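Local structure of beta-xylosidase (Uncultured organism, 4MLG) at residues V70-W84 with M97-G111. The protein probably hydrolyses xylo-oligosaccharides as a calcium-binding beta-xylosidase of glycoside hydrolase family 43, releasing xylose units. Residues are numbered along the deposited sequence; the frame is centred on the assembly and turned at random.
Sequences VLRTEDIPWAGRQLW and MYFPLKDQNDIFRIG
Met97 passes alongside Leu71 in the opposite sense, its SD 4.0 Å from Leu71 CD2. The same methyl of Leu71 lies over a face of the Phe99 ring in a CH-pi contact, while Ile76 CD1, at 3.5 Å from Phe99 CE1, Trp78 and Leu83 CD2 pack obliquely about that ring. Pro100 sets its CG against Trp84 CB, and its carbonyl O accepts a weak bond from Trp84 N. With CG anti to the backbone N (chi1 -176°), Leu101 splits its branches: CD1 touches Leu83 CD2, whereas CD2 sits over the six-membered ring of Trp78, 4.0 Å from its centroid, and also meets Ala79. Lys102 N donates to Arg81 O at 3.3 Å; Gly80 and Arg81 together face Lys102, a classic beta bulge. The lysine chain runs extended beside Gln82, whose NE2 donates to Phe46 O. Asp103 meets the edge of the Trp78 ring with its CB and turns its carboxylate away; its OD1 takes Asn105 N (an Asx turn) and Ile107 N from opposite faces, bracing the type I turn Asp103 to Asp106. A water joins Gln104 N to Trp78 O. Asp106 is gripped side-on by Arg81: NE reaches OD1 at 2.7 Å on the syn side, and NH2 reaches OD2 at 3.0 Å. Asp44 salt-bridges Arg81 NH1, so the guanidinium serves two carboxylates. Phe108 puts CZ over a face of the Trp84 ring, the planes inclined at 48°, and Phe46 O receives Trp84 NE1. Arg109 lays CB against Trp78 CZ3, but its guanidinium turns to Ser132 and to Asp103 of the second subunit. Strands 81-91, 94-102 and 108-115 thus run as an antiparallel up-and-down meander, the construction of a propeller blade, here in the family 43 beta-propeller.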
ATOM      1  N   VAL A  70      11.568  -3.378  22.925  1.00 61.28           N
ATOM      2  CA  VAL A  70      10.128  -3.480  23.138  1.00 61.94           C
ATOM      3  C   VAL A  70       9.401  -3.842  21.848  1.00 62.39           C
ATOM      4  O   VAL A  70       8.210  -4.153  21.865  1.00 63.75           O
ATOM      5  CB  VAL A  70       9.547  -2.163  23.673  1.00 59.27           C
ATOM      6  CG1 VAL A  70      10.070  -1.880  25.072  1.00 60.43           C
ATOM      7  CG2 VAL A  70       9.878  -1.020  22.725  1.00 55.78           C
ATOM      8  N   LEU A  71      10.126  -3.794  20.734  1.00 61.19           N
ATOM      9  CA  LEU A  71       9.556  -4.103  19.429  1.00 61.31           C
ATOM     10  C   LEU A  71      10.661  -4.345  18.408  1.00 62.07           C
ATOM     11  O   LEU A  71      11.655  -3.621  18.380  1.00 61.94           O
ATOM     12  CB  LEU A  71       8.658  -2.957  18.954  1.00 58.70           C
ATOM     13  CG  LEU A  71       7.827  -3.193  17.690  1.00 56.62           C
ATOM     14  CD1 LEU A  71       6.743  -4.227  17.948  1.00 57.62           C
ATOM     15  CD2 LEU A  71       7.220  -1.892  17.184  1.00 54.92           C
ATOM     16  N   ARG A  72      10.487  -5.369  17.576  1.00 62.86           N
ATOM     17  CA  ARG A  72      11.410  -5.629  16.475  1.00 62.30           C
ATOM     18  C   ARG A  72      10.639  -6.053  15.227  1.00 60.42           C
ATOM     19  O   ARG A  72       9.498  -6.505  15.319  1.00 60.69           O
ATOM     20  CB  ARG A  72      12.446  -6.689  16.859  1.00 66.93           C
ATOM     21  CG  ARG A  72      11.879  -8.084  17.063  1.00 73.04           C
ATOM     22  CD  ARG A  72      12.959  -9.068  17.495  1.00 78.16           C
ATOM     23  NE  ARG A  72      13.538  -8.717  18.790  1.00 81.31           N
ATOM     24  CZ  ARG A  72      13.096  -9.175  19.958  1.00 84.95           C
ATOM     25  NH1 ARG A  72      12.065 -10.008  19.999  1.00 87.21           N
ATOM     26  NH2 ARG A  72      13.684  -8.801  21.086  1.00 85.77           N
ATOM     27  N   THR A  73      11.270  -5.904  14.067  1.00 59.89           N
ATOM     28  CA  THR A  73      10.624  -6.195  12.789  1.00 61.23           C
ATOM     29  C   THR A  73      10.107  -7.631  12.674  1.00 64.04           C
ATOM     30  O   THR A  73       9.116  -7.880  11.993  1.00 64.23           O
ATOM     31  CB  THR A  73      11.558  -5.898  11.600  1.00 61.42           C
ATOM     32  OG1 THR A  73      12.754  -6.679  11.720  1.00 65.10           O
ATOM     33  CG2 THR A  73      11.925  -4.423  11.567  1.00 59.43           C
ATOM     34  N   GLU A  74      10.774  -8.568  13.341  1.00 67.41           N
ATOM     35  CA  GLU A  74      10.352  -9.966  13.305  1.00 72.03           C
ATOM     36  C   GLU A  74       8.983 -10.158  13.948  1.00 71.30           C
ATOM     37  O   GLU A  74       8.195 -10.999  13.514  1.00 73.16           O
ATOM     38  CB  GLU A  74      11.373 -10.870  14.001  1.00 78.33           C
ATOM     39  CG  GLU A  74      12.727 -10.953  13.320  1.00 82.95           C
ATOM     40  CD  GLU A  74      13.720  -9.948  13.868  1.00 85.79           C
ATOM     41  OE1 GLU A  74      14.888 -10.332  14.090  1.00 88.42           O
ATOM     42  OE2 GLU A  74      13.337  -8.778  14.075  1.00 84.79           O
ATOM     43  N   ASP A  75       8.705  -9.376  14.987  1.00 68.94           N
ATOM     44  CA  ASP A  75       7.457  -9.504  15.734  1.00 68.57           C
ATOM     45  C   ASP A  75       6.268  -8.892  14.994  1.00 63.19           C
ATOM     46  O   ASP A  75       5.117  -9.100  15.375  1.00 62.83           O
ATOM     47  CB  ASP A  75       7.593  -8.864  17.119  1.00 70.81           C
ATOM     48  CG  ASP A  75       8.767  -9.416  17.906  1.00 73.48           C
ATOM     49  OD1 ASP A  75       9.249 -10.515  17.565  1.00 75.61           O
ATOM     50  OD2 ASP A  75       9.205  -8.749  18.868  1.00 73.27           O
ATOM     51  N   ILE A  76       6.552  -8.135  13.938  1.00 59.44           N
ATOM     52  CA  ILE A  76       5.501  -7.490  13.157  1.00 57.10           C
ATOM     53  C   ILE A  76       5.088  -8.370  11.977  1.00 58.03           C
ATOM     54  O   ILE A  76       5.921  -8.732  11.149  1.00 58.25           O
ATOM     55  CB  ILE A  76       5.951  -6.105  12.651  1.00 52.78           C
ATOM     56  CG1 ILE A  76       6.496  -5.268  13.809  1.00 49.63           C
ATOM     57  CG2 ILE A  76       4.802  -5.382  11.968  1.00 53.57           C
ATOM     58  CD1 ILE A  76       7.061  -3.931  13.382  1.00 47.43           C
ATOM     59  N   PRO A  77       3.796  -8.726  11.906  1.00 59.40           N
ATOM     60  CA  PRO A  77       3.276  -9.650  10.890  1.00 60.44           C
ATOM     61  C   PRO A  77       3.348  -9.107   9.462  1.00 60.43           C
ATOM     62  O   PRO A  77       3.648  -9.866   8.539  1.00 61.25           O
ATOM     63  CB  PRO A  77       1.813  -9.838  11.306  1.00 61.09           C
ATOM     64  CG  PRO A  77       1.781  -9.489  12.758  1.00 61.50           C
ATOM     65  CD  PRO A  77       2.773  -8.379  12.905  1.00 59.35           C
ATOM     66  N   TRP A  78       3.073  -7.819   9.285  1.00 58.70           N
ATOM     67  CA  TRP A  78       3.064  -7.219   7.954  1.00 58.34           C
ATOM     68  C   TRP A  78       4.421  -6.629   7.597  1.00 56.55           C
ATOM     69  O   TRP A  78       4.550  -5.895   6.618  1.00 54.82           O
ATOM     70  CB  TRP A  78       1.984  -6.138   7.857  1.00 59.15           C
ATOM     71  CG  TRP A  78       2.202  -4.968   8.780  1.00 58.55           C
ATOM     72  CD1 TRP A  78       1.864  -4.892  10.101  1.00 59.21           C
ATOM     73  CD2 TRP A  78       2.793  -3.705   8.444  1.00 57.18           C
ATOM     74  NE1 TRP A  78       2.212  -3.664  10.609  1.00 58.54           N
ATOM     75  CE2 TRP A  78       2.784  -2.916   9.613  1.00 57.65           C
ATOM     76  CE3 TRP A  78       3.330  -3.165   7.271  1.00 56.44           C
ATOM     77  CZ2 TRP A  78       3.294  -1.617   9.642  1.00 56.81           C
ATOM     78  CZ3 TRP A  78       3.835  -1.877   7.302  1.00 56.27           C
ATOM     79  CH2 TRP A  78       3.812  -1.117   8.478  1.00 55.97           C
ATOM     80  N   ALA A  79       5.433  -6.971   8.389  1.00 57.43           N
ATOM     81  CA  ALA A  79       6.744  -6.340   8.283  1.00 57.38           C
ATOM     82  C   ALA A  79       7.453  -6.559   6.953  1.00 58.08           C
ATOM     83  O   ALA A  79       7.465  -7.663   6.405  1.00 59.09           O
ATOM     84  CB  ALA A  79       7.640  -6.780   9.427  1.00 56.67           C
ATOM     85  N   GLY A  80       8.039  -5.480   6.446  1.00 56.46           N
ATOM     86  CA  GLY A  80       8.934  -5.539   5.309  1.00 55.09           C
ATOM     87  C   GLY A  80      10.335  -5.227   5.793  1.00 56.13           C
ATOM     88  O   GLY A  80      11.132  -6.134   6.029  1.00 58.89           O
ATOM     89  N   ARG A  81      10.628  -3.941   5.963  1.00 53.58           N
ATOM     90  CA  ARG A  81      11.927  -3.508   6.472  1.00 52.11           C
ATOM     91  C   ARG A  81      11.912  -2.062   6.964  1.00 52.28           C
ATOM     92  O   ARG A  81      11.007  -1.291   6.640  1.00 51.45           O
ATOM     93  CB  ARG A  81      13.010  -3.683   5.403  1.00 50.09           C
ATOM     94  CG  ARG A  81      12.739  -2.935   4.109  1.00 47.52           C
ATOM     95  CD  ARG A  81      13.719  -3.354   3.028  1.00 45.93           C
ATOM     96  NE  ARG A  81      13.470  -2.676   1.760  1.00 44.29           N
ATOM     97  CZ  ARG A  81      14.146  -1.615   1.337  1.00 42.92           C
ATOM     98  NH1 ARG A  81      15.118  -1.106   2.083  1.00 42.12           N
ATOM     99  NH2 ARG A  81      13.856  -1.062   0.167  1.00 42.23           N
ATOM    100  N   GLN A  82      12.921  -1.723   7.766  1.00 52.02           N
ATOM    101  CA  GLN A  82      13.186  -0.350   8.204  1.00 49.04           C
ATOM    102  C   GLN A  82      12.158   0.239   9.175  1.00 48.97           C
ATOM    103  O   GLN A  82      11.154   0.816   8.759  1.00 48.16           O
ATOM    104  CB  GLN A  82      13.391   0.574   6.996  1.00 47.12           C
ATOM    105  CG  GLN A  82      14.602   0.211   6.146  1.00 48.41           C
ATOM    106  CD  GLN A  82      14.611   0.914   4.804  1.00 49.00           C
ATOM    107  OE1 GLN A  82      13.691   0.757   4.003  1.00 49.39           O
ATOM    108  NE2 GLN A  82      15.654   1.696   4.550  1.00 49.35           N
ATOM    109  N   LEU A  83      12.427   0.089  10.470  1.00 50.43           N
ATOM    110  CA  LEU A  83      11.649   0.751  11.513  1.00 50.88           C
ATOM    111  C   LEU A  83      12.207   2.144  11.761  1.00 51.00           C
ATOM    112  O   LEU A  83      13.241   2.293  12.411  1.00 51.84           O
ATOM    113  CB  LEU A  83      11.712  -0.039  12.819  1.00 52.45           C
ATOM    114  CG  LEU A  83      10.697  -1.156  13.044  1.00 55.40           C
ATOM    115  CD1 LEU A  83      10.903  -1.780  14.415  1.00 56.60           C
ATOM    116  CD2 LEU A  83       9.283  -0.618  12.903  1.00 56.29           C
ATOM    117  N   TRP A  84      11.524   3.163  11.254  1.00 50.63           N
ATOM    118  CA  TRP A  84      12.015   4.530  11.388  1.00 51.88           C
ATOM    119  C   TRP A  84      11.422   5.251  12.604  1.00 53.09           C
ATOM    120  O   TRP A  84      10.975   4.606  13.552  1.00 54.41           O
ATOM    121  CB  TRP A  84      11.809   5.311  10.084  1.00 52.16           C
ATOM    122  CG  TRP A  84      12.763   4.888   8.990  1.00 52.31           C
ATOM    123  CD1 TRP A  84      13.643   3.842   9.030  1.00 52.72           C
ATOM    124  CD2 TRP A  84      12.940   5.506   7.706  1.00 52.92           C
ATOM    125  NE1 TRP A  84      14.351   3.770   7.855  1.00 53.47           N
ATOM    126  CE2 TRP A  84      13.938   4.780   7.025  1.00 53.81           C
ATOM    127  CE3 TRP A  84      12.350   6.600   7.067  1.00 53.86           C
ATOM    128  CZ2 TRP A  84      14.359   5.112   5.737  1.00 54.14           C
ATOM    129  CZ3 TRP A  84      12.769   6.929   5.787  1.00 54.40           C
ATOM    130  CH2 TRP A  84      13.763   6.187   5.137  1.00 54.18           C
ATOM    131  N   MET A  97       1.845   2.910  20.441  1.00 65.43           N
ATOM    132  CA  MET A  97       3.055   3.241  19.698  1.00 64.76           C
ATOM    133  C   MET A  97       2.785   3.256  18.198  1.00 63.93           C
ATOM    134  O   MET A  97       2.290   2.278  17.639  1.00 64.79           O
ATOM    135  CB  MET A  97       4.178   2.253  20.012  1.00 64.58           C
ATOM    136  CG  MET A  97       5.411   2.437  19.142  1.00 63.27           C
ATOM    137  SD  MET A  97       6.728   1.270  19.529  1.00 55.26           S
ATOM    138  CE  MET A  97       7.117   1.738  21.213  1.00 45.54           C
ATOM    139  N   TYR A  98       3.109   4.369  17.550  1.00 62.45           N
ATOM    140  CA  TYR A  98       2.913   4.496  16.113  1.00 60.07           C
ATOM    141  C   TYR A  98       4.248   4.470  15.381  1.00 60.12           C
ATOM    142  O   TYR A  98       5.039   5.409  15.471  1.00 61.20           O
ATOM    143  CB  TYR A  98       2.140   5.775  15.786  1.00 58.06           C
ATOM    144  CG  TYR A  98       0.718   5.766  16.300  1.00 57.56           C
ATOM    145  CD1 TYR A  98      -0.337   5.413  15.472  1.00 57.13           C
ATOM    146  CD2 TYR A  98       0.432   6.101  17.618  1.00 58.46           C
ATOM    147  CE1 TYR A  98      -1.637   5.404  15.936  1.00 57.61           C
ATOM    148  CE2 TYR A  98      -0.866   6.093  18.091  1.00 59.36           C
ATOM    149  CZ  TYR A  98      -1.895   5.743  17.247  1.00 58.79           C
ATOM    150  OH  TYR A  98      -3.188   5.732  17.712  1.00 59.99           O
ATOM    151  N   PHE A  99       4.492   3.382  14.657  1.00 58.54           N
ATOM    152  CA  PHE A  99       5.764   3.184  13.977  1.00 56.19           C
ATOM    153  C   PHE A  99       5.607   3.175  12.461  1.00 53.77           C
ATOM    154  O   PHE A  99       4.643   2.623  11.933  1.00 53.40           O
ATOM    155  CB  PHE A  99       6.418   1.878  14.439  1.00 56.92           C
ATOM    156  CG  PHE A  99       5.572   0.657  14.204  1.00 57.77           C
ATOM    157  CD1 PHE A  99       5.680  -0.065  13.026  1.00 56.92           C
ATOM    158  CD2 PHE A  99       4.674   0.224  15.167  1.00 58.75           C
ATOM    159  CE1 PHE A  99       4.901  -1.186  12.808  1.00 56.99           C
ATOM    160  CE2 PHE A  99       3.895  -0.898  14.956  1.00 58.78           C
ATOM    161  CZ  PHE A  99       4.010  -1.604  13.775  1.00 57.72           C
ATOM    162  N   PRO A 100       6.559   3.800  11.756  1.00 52.10           N
ATOM    163  CA  PRO A 100       6.622   3.740  10.297  1.00 50.28           C
ATOM    164  C   PRO A 100       7.414   2.514   9.856  1.00 50.49           C
ATOM    165  O   PRO A 100       8.388   2.142  10.510  1.00 50.62           O
ATOM    166  CB  PRO A 100       7.375   5.018   9.938  1.00 48.57           C
ATOM    167  CG  PRO A 100       8.279   5.243  11.092  1.00 50.12           C
ATOM    168  CD  PRO A 100       7.576   4.706  12.315  1.00 51.70           C
ATOM    169  N   LEU A 101       6.991   1.890   8.763  1.00 50.57           N
ATOM    170  CA  LEU A 101       7.629   0.668   8.290  1.00 51.51           C
ATOM    171  C   LEU A 101       7.178   0.367   6.871  1.00 51.18           C
ATOM    172  O   LEU A 101       5.982   0.363   6.580  1.00 51.46           O
ATOM    173  CB  LEU A 101       7.272  -0.506   9.205  1.00 53.42           C
ATOM    174  CG  LEU A 101       7.913  -1.867   8.925  1.00 55.95           C
ATOM    175  CD1 LEU A 101       9.366  -1.885   9.369  1.00 56.86           C
ATOM    176  CD2 LEU A 101       7.130  -2.967   9.615  1.00 58.13           C
ATOM    177  N   LYS A 102       8.137   0.128   5.983  1.00 51.63           N
ATOM    178  CA  LYS A 102       7.808  -0.290   4.631  1.00 50.73           C
ATOM    179  C   LYS A 102       7.139  -1.652   4.707  1.00 47.24           C
ATOM    180  O   LYS A 102       7.610  -2.540   5.416  1.00 45.52           O
ATOM    181  CB  LYS A 102       9.063  -0.369   3.760  1.00 52.09           C
ATOM    182  CG  LYS A 102       9.713   0.973   3.454  1.00 52.60           C
ATOM    183  CD  LYS A 102      10.862   0.794   2.472  1.00 53.40           C
ATOM    184  CE  LYS A 102      11.490   2.119   2.074  1.00 53.21           C
ATOM    185  NZ  LYS A 102      12.621   1.905   1.128  1.00 53.26           N
ATOM    186  N   ASP A 103       6.030  -1.814   3.993  1.00 47.90           N
ATOM    187  CA  ASP A 103       5.353  -3.103   3.946  1.00 48.71           C
ATOM    188  C   ASP A 103       6.126  -4.074   3.058  1.00 48.36           C
ATOM    189  O   ASP A 103       7.262  -3.807   2.669  1.00 46.65           O
ATOM    190  CB  ASP A 103       3.907  -2.952   3.460  1.00 49.29           C
ATOM    191  CG  ASP A 103       3.801  -2.187   2.152  1.00 50.62           C
ATOM    192  OD1 ASP A 103       4.790  -2.142   1.392  1.00 51.28           O
ATOM    193  OD2 ASP A 103       2.716  -1.631   1.879  1.00 51.86           O
ATOM    194  N   GLN A 104       5.502  -5.196   2.723  1.00 51.12           N
ATOM    195  CA  GLN A 104       6.163  -6.198   1.899  1.00 51.36           C
ATOM    196  C   GLN A 104       6.205  -5.784   0.429  1.00 52.41           C
ATOM    197  O   GLN A 104       6.672  -6.535  -0.427  1.00 53.32           O
ATOM    198  CB  GLN A 104       5.493  -7.558   2.088  1.00 50.47           C
ATOM    199  CG  GLN A 104       5.598  -8.062   3.517  1.00 51.72           C
ATOM    200  CD  GLN A 104       4.715  -9.258   3.788  1.00 55.74           C
ATOM    201  OE1 GLN A 104       4.173  -9.868   2.867  1.00 58.03           O
ATOM    202  NE2 GLN A 104       4.561  -9.599   5.062  1.00 56.21           N
ATOM    203  N   ASN A 105       5.722  -4.577   0.149  1.00 52.32           N
ATOM    204  CA  ASN A 105       5.816  -3.992  -1.180  1.00 52.26           C
ATOM    205  C   ASN A 105       6.743  -2.779  -1.178  1.00 51.59           C
ATOM    206  O   ASN A 105       6.720  -1.967  -2.106  1.00 50.84           O
ATOM    207  CB  ASN A 105       4.430  -3.592  -1.688  1.00 52.30           C
ATOM    208  CG  ASN A 105       3.489  -4.774  -1.811  1.00 54.07           C
ATOM    209  OD1 ASN A 105       2.466  -4.842  -1.130  1.00 56.39           O
ATOM    210  ND2 ASN A 105       3.829  -5.709  -2.690  1.00 53.18           N
ATOM    211  N   ASP A 106       7.551  -2.667  -0.126  1.00 50.96           N
ATOM    212  CA  ASP A 106       8.455  -1.532   0.072  1.00 52.26           C
ATOM    213  C   ASP A 106       7.746  -0.177   0.050  1.00 51.10           C
ATOM    214  O   ASP A 106       8.325   0.830  -0.355  1.00 50.64           O
ATOM    215  CB  ASP A 106       9.613  -1.550  -0.936  1.00 53.54           C
ATOM    216  CG  ASP A 106      10.843  -2.265  -0.403  1.00 55.70           C
ATOM    217  OD1 ASP A 106      10.932  -2.469   0.826  1.00 55.65           O
ATOM    218  OD2 ASP A 106      11.729  -2.613  -1.214  1.00 56.68           O
ATOM    219  N   ILE A 107       6.490  -0.159   0.485  1.00 48.93           N
ATOM    220  CA  ILE A 107       5.744   1.086   0.610  1.00 47.13           C
ATOM    221  C   ILE A 107       5.604   1.447   2.084  1.00 45.64           C
ATOM    222  O   ILE A 107       5.137   0.632   2.883  1.00 45.12           O
ATOM    223  CB  ILE A 107       4.347   0.976  -0.026  1.00 47.71           C
ATOM    224  CG1 ILE A 107       4.460   0.545  -1.489  1.00 48.42           C
ATOM    225  CG2 ILE A 107       3.603   2.296   0.084  1.00 46.83           C
ATOM    226  CD1 ILE A 107       3.125   0.411  -2.196  1.00 49.56           C
ATOM    227  N   PHE A 108       6.012   2.660   2.447  1.00 43.70           N
ATOM    228  CA  PHE A 108       5.970   3.074   3.846  1.00 42.87           C
ATOM    229  C   PHE A 108       4.545   3.163   4.377  1.00 43.83           C
ATOM    230  O   PHE A 108       3.708   3.885   3.836  1.00 42.91           O
ATOM    231  CB  PHE A 108       6.713   4.397   4.063  1.00 42.03           C
ATOM    232  CG  PHE A 108       8.065   4.231   4.702  1.00 41.83           C
ATOM    233  CD1 PHE A 108       8.180   3.747   5.997  1.00 41.53           C
ATOM    234  CD2 PHE A 108       9.222   4.556   4.010  1.00 41.61           C
ATOM    235  CE1 PHE A 108       9.421   3.586   6.588  1.00 42.20           C
ATOM    236  CE2 PHE A 108      10.466   4.400   4.597  1.00 43.18           C
ATOM    237  CZ  PHE A 108      10.564   3.913   5.886  1.00 43.72           C
ATOM    238  N   ARG A 109       4.281   2.402   5.432  1.00 45.89           N
ATOM    239  CA  ARG A 109       2.992   2.426   6.108  1.00 48.55           C
ATOM    240  C   ARG A 109       3.232   2.732   7.577  1.00 50.82           C
ATOM    241  O   ARG A 109       4.378   2.786   8.027  1.00 50.63           O
ATOM    242  CB  ARG A 109       2.280   1.079   5.966  1.00 50.70           C
ATOM    243  CG  ARG A 109       2.032   0.633   4.532  1.00 51.43           C
ATOM    244  CD  ARG A 109       1.081   1.571   3.808  1.00 53.43           C
ATOM    245  NE  ARG A 109       0.599   1.001   2.553  1.00 55.61           N
ATOM    246  CZ  ARG A 109      -0.259   1.606   1.738  1.00 56.61           C
ATOM    247  NH1 ARG A 109      -0.731   2.807   2.040  1.00 56.81           N
ATOM    248  NH2 ARG A 109      -0.645   1.011   0.616  1.00 56.25           N
ATOM    249  N   ILE A 110       2.151   2.935   8.323  1.00 53.48           N
ATOM    250  CA  ILE A 110       2.257   3.208   9.750  1.00 56.33           C
ATOM    251  C   ILE A 110       1.449   2.195  10.551  1.00 57.98           C
ATOM    252  O   ILE A 110       0.249   2.034  10.333  1.00 60.29           O
ATOM    253  CB  ILE A 110       1.791   4.635  10.087  1.00 59.28           C
ATOM    254  CG1 ILE A 110       2.694   5.662   9.401  1.00 59.65           C
ATOM    255  CG2 ILE A 110       1.785   4.857  11.595  1.00 61.59           C
ATOM    256  CD1 ILE A 110       2.293   7.102   9.647  1.00 60.11           C
ATOM    257  N   GLY A 111       2.114   1.509  11.476  1.00 57.81           N
ATOM    258  CA  GLY A 111       1.467   0.481  12.269  1.00 59.38           C
ATOM    259  C   GLY A 111       1.274   0.890  13.716  1.00 59.79           C
ATOM    260  O   GLY A 111       1.850   1.881  14.172  1.00 59.75           O
TER
HETATM  261  O   HOH W   1       3.155  -6.106   4.337  1.00 36.17           O
HETATM  262  O   HOH W   2      15.536   2.627   2.248  1.00 39.22           O